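Local atomic coordinates of 50S ribosomal protein L16 arginine hydroxylase (Escherichia coli, PDB entry 4CCL), a protein that hydroxylates an arginine of ribosomal protein uL16, using 2-oxoglutarate, molecular oxygen and ferrous iron. Residues G123-Q128 with F185-Y190. Numbering follows the deposited sequence.
Sequences GPHLDQ and FPHEGY
His187 turns the edge of its imidazole toward the face of His125 in a T-shaped stack, with the ring centroids 4.2 Å apart and the planes at 65°. The NE2/CD2 edge of His187 does the touching, over the CE1 and NE2 atoms of His125. With CG of His187 set between the backbone N and the carbonyl carbon (chi1 53°), its ring reaches across to the 123-128 loop, and the backbone O of His125 lies over one ring face. ND1 of His187 donates to Phe185 O at 2.9 Å, nearly straight at 161° and in the plane of that carbonyl; this bond fixes the ring's rotation and turns NE2 toward Asp127. There water 3 donates to Asp127 OD2 and also lies 2.9 Å from His187 NE2, while the carboxylate stands almost perpendicular to the imidazole. His125, Asp127 and His187 form the HXD...H iron-binding triad of the JmjC oxygenases, a cupin-type fold, and the contact joins the loop carrying the first two ligands to strand 187-191, which carries the third. Replacing His187 with alanine would remove one iron ligand and would probably leave Phe185 O without its imidazole donor and the face of His125 without its stacking partner. The backbones of His125 and His187 form an antiparallel hydrogen-bonded pair, His125 N to His187 O at 2.9 Å and His187 N to His125 O at 3.1 Å. Beyond this pair, Pro124 and Glu188 run side by side: the extended glutamate chain follows the proline ring, with OE2 of Glu188 3.6 Å from CD of Pro124, and the carboxylate has a weak, long ion pair with Arg143. On the other side of the pair, Leu126 sets CD2 against CD of Pro186 at 3.8 Å.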
ATOM      1  N   GLY B 123      29.907  -8.662 -16.852  1.00 64.27           N
ATOM      2  CA  GLY B 123      30.635  -8.918 -15.616  1.00 55.86           C
ATOM      3  C   GLY B 123      29.974  -9.996 -14.770  1.00 66.31           C
ATOM      4  O   GLY B 123      28.925 -10.517 -15.152  1.00 61.13           O
ATOM      5  N   PRO B 124      30.576 -10.343 -13.616  1.00 66.25           N
ATOM      6  CA  PRO B 124      29.924 -11.326 -12.743  1.00 63.78           C
ATOM      7  C   PRO B 124      28.720 -10.717 -12.038  1.00 67.76           C
ATOM      8  O   PRO B 124      28.803  -9.571 -11.605  1.00 72.71           O
ATOM      9  CB  PRO B 124      31.010 -11.673 -11.710  1.00 62.64           C
ATOM     10  CG  PRO B 124      32.213 -10.822 -12.046  1.00 65.30           C
ATOM     11  CD  PRO B 124      31.756  -9.741 -12.977  1.00 64.08           C
ATOM     12  N   HIS B 125      27.626 -11.464 -11.913  1.00 61.05           N
ATOM     13  CA  HIS B 125      26.430 -10.928 -11.264  1.00 68.73           C
ATOM     14  C   HIS B 125      25.459 -11.981 -10.732  1.00 71.11           C
ATOM     15  O   HIS B 125      25.506 -13.148 -11.122  1.00 66.68           O
ATOM     16  CB  HIS B 125      25.699  -9.952 -12.192  1.00 72.30           C
ATOM     17  CG  HIS B 125      25.185 -10.580 -13.449  1.00 71.77           C
ATOM     18  ND1 HIS B 125      23.841 -10.665 -13.741  1.00 70.03           N
ATOM     19  CD2 HIS B 125      25.834 -11.157 -14.488  1.00 72.71           C
ATOM     20  CE1 HIS B 125      23.684 -11.266 -14.907  1.00 72.62           C
ATOM     21  NE2 HIS B 125      24.875 -11.574 -15.381  1.00 74.74           N
ATOM     22  N   LEU B 126      24.574 -11.541  -9.841  1.00 72.90           N
ATOM     23  CA  LEU B 126      23.511 -12.376  -9.298  1.00 70.03           C
ATOM     24  C   LEU B 126      22.162 -11.938  -9.859  1.00 76.23           C
ATOM     25  O   LEU B 126      21.956 -10.758 -10.146  1.00 80.56           O
ATOM     26  CB  LEU B 126      23.484 -12.272  -7.769  1.00 76.96           C
ATOM     27  CG  LEU B 126      24.395 -13.227  -6.999  1.00 78.35           C
ATOM     28  CD1 LEU B 126      24.273 -13.006  -5.506  1.00 81.00           C
ATOM     29  CD2 LEU B 126      24.039 -14.650  -7.348  1.00 77.26           C
ATOM     30  N   ASP B 127      21.253 -12.892 -10.025  1.00 80.87           N
ATOM     31  CA  ASP B 127      19.875 -12.585 -10.393  1.00 80.77           C
ATOM     32  C   ASP B 127      18.952 -13.122  -9.311  1.00 74.60           C
ATOM     33  O   ASP B 127      19.325 -14.029  -8.569  1.00 73.56           O
ATOM     34  CB  ASP B 127      19.508 -13.213 -11.741  1.00 83.55           C
ATOM     35  CG  ASP B 127      20.119 -12.478 -12.917  1.00 89.86           C
ATOM     36  OD1 ASP B 127      20.648 -11.365 -12.717  1.00 85.20           O
ATOM     37  OD2 ASP B 127      20.058 -13.011 -14.046  1.00 97.12           O
ATOM     38  N   GLN B 128      17.757 -12.553  -9.203  1.00 70.88           N
ATOM     39  CA  GLN B 128      16.745 -13.103  -8.305  1.00 67.08           C
ATOM     40  C   GLN B 128      15.798 -14.040  -9.041  1.00 58.67           C
ATOM     41  O   GLN B 128      14.831 -14.540  -8.466  1.00 63.73           O
ATOM     42  CB  GLN B 128      15.968 -12.001  -7.579  1.00 80.87           C
ATOM     43  CG  GLN B 128      16.729 -11.365  -6.424  1.00 87.52           C
ATOM     44  CD  GLN B 128      17.290 -12.389  -5.449  1.00 98.92           C
ATOM     45  OE1 GLN B 128      18.428 -12.266  -4.996  1.00103.40           O
ATOM     46  NE2 GLN B 128      16.493 -13.403  -5.119  1.00102.04           N
ATOM     47  N   PHE B 185      22.658 -18.037  -7.959  1.00 53.41           N
ATOM     48  CA  PHE B 185      23.942 -18.532  -8.443  1.00 50.22           C
ATOM     49  C   PHE B 185      24.684 -17.454  -9.219  1.00 51.37           C
ATOM     50  O   PHE B 185      24.214 -17.003 -10.261  1.00 52.58           O
ATOM     51  CB  PHE B 185      23.749 -19.771  -9.322  1.00 47.01           C
ATOM     52  CG  PHE B 185      23.321 -20.993  -8.561  1.00 48.96           C
ATOM     53  CD1 PHE B 185      21.994 -21.176  -8.215  1.00 44.57           C
ATOM     54  CD2 PHE B 185      24.245 -21.957  -8.190  1.00 50.45           C
ATOM     55  CE1 PHE B 185      21.593 -22.296  -7.514  1.00 42.13           C
ATOM     56  CE2 PHE B 185      23.850 -23.083  -7.488  1.00 47.69           C
ATOM     57  CZ  PHE B 185      22.522 -23.252  -7.150  1.00 43.28           C
ATOM     58  N   PRO B 186      25.851 -17.035  -8.711  1.00 46.67           N
ATOM     59  CA  PRO B 186      26.641 -16.020  -9.409  1.00 48.18           C
ATOM     60  C   PRO B 186      27.133 -16.552 -10.742  1.00 51.22           C
ATOM     61  O   PRO B 186      27.590 -17.693 -10.828  1.00 53.04           O
ATOM     62  CB  PRO B 186      27.820 -15.777  -8.463  1.00 48.35           C
ATOM     63  CG  PRO B 186      27.927 -17.026  -7.670  1.00 50.42           C
ATOM     64  CD  PRO B 186      26.520 -17.515  -7.491  1.00 47.59           C
ATOM     65  N   HIS B 187      27.025 -15.731 -11.777  1.00 53.81           N
ATOM     66  CA  HIS B 187      27.452 -16.142 -13.101  1.00 55.76           C
ATOM     67  C   HIS B 187      28.061 -14.982 -13.871  1.00 50.58           C
ATOM     68  O   HIS B 187      27.748 -13.817 -13.625  1.00 52.55           O
ATOM     69  CB  HIS B 187      26.284 -16.743 -13.882  1.00 57.15           C
ATOM     70  CG  HIS B 187      25.077 -15.863 -13.931  1.00 55.45           C
ATOM     71  ND1 HIS B 187      24.108 -15.874 -12.954  1.00 56.22           N
ATOM     72  CD2 HIS B 187      24.681 -14.942 -14.844  1.00 55.25           C
ATOM     73  CE1 HIS B 187      23.165 -14.999 -13.258  1.00 59.65           C
ATOM     74  NE2 HIS B 187      23.492 -14.420 -14.402  1.00 60.32           N
ATOM     75  N   GLU B 188      28.947 -15.318 -14.797  1.00 51.18           N
ATOM     76  CA  GLU B 188      29.590 -14.330 -15.638  1.00 57.16           C
ATOM     77  C   GLU B 188      29.853 -14.992 -16.970  1.00 57.24           C
ATOM     78  O   GLU B 188      30.152 -16.177 -17.021  1.00 60.13           O
ATOM     79  CB  GLU B 188      30.916 -13.896 -15.020  1.00 68.10           C
ATOM     80  CG  GLU B 188      31.720 -12.943 -15.884  1.00 74.23           C
ATOM     81  CD  GLU B 188      33.041 -12.554 -15.256  1.00 78.50           C
ATOM     82  OE1 GLU B 188      33.561 -13.332 -14.430  1.00 76.84           O
ATOM     83  OE2 GLU B 188      33.553 -11.465 -15.587  1.00 81.72           O
ATOM     84  N   GLY B 189      29.763 -14.236 -18.053  1.00 55.37           N
ATOM     85  CA  GLY B 189      30.144 -14.789 -19.331  1.00 60.06           C
ATOM     86  C   GLY B 189      30.625 -13.719 -20.273  1.00 60.06           C
ATOM     87  O   GLY B 189      30.223 -12.560 -20.170  1.00 54.08           O
ATOM     88  N   TYR B 190      31.470 -14.115 -21.217  1.00 58.31           N
ATOM     89  CA  TYR B 190      32.078 -13.146 -22.117  1.00 61.52           C
ATOM     90  C   TYR B 190      32.398 -13.758 -23.472  1.00 62.83           C
ATOM     91  O   TYR B 190      32.687 -14.948 -23.578  1.00 63.06           O
ATOM     92  CB  TYR B 190      33.317 -12.494 -21.485  1.00 63.91           C
ATOM     93  CG  TYR B 190      34.506 -13.412 -21.277  1.00 73.02           C
ATOM     94  CD1 TYR B 190      35.426 -13.628 -22.297  1.00 71.50           C
ATOM     95  CD2 TYR B 190      34.722 -14.042 -20.056  1.00 74.00           C
ATOM     96  CE1 TYR B 190      36.516 -14.456 -22.113  1.00 76.21           C
ATOM     97  CE2 TYR B 190      35.815 -14.873 -19.863  1.00 69.57           C
ATOM     98  CZ  TYR B 190      36.706 -15.077 -20.896  1.00 76.08           C
ATOM     99  OH  TYR B 190      37.795 -15.900 -20.718  1.00 78.40           O
TER
HETATM  100  O   HOH W   1      28.119 -11.846 -17.594  1.00 48.80           O
HETATM  101  O   HOH W   2      21.853 -16.121 -10.412  1.00 44.59           O
HETATM  102  O   HOH W   3      21.666 -13.101 -16.284  1.00 63.43           O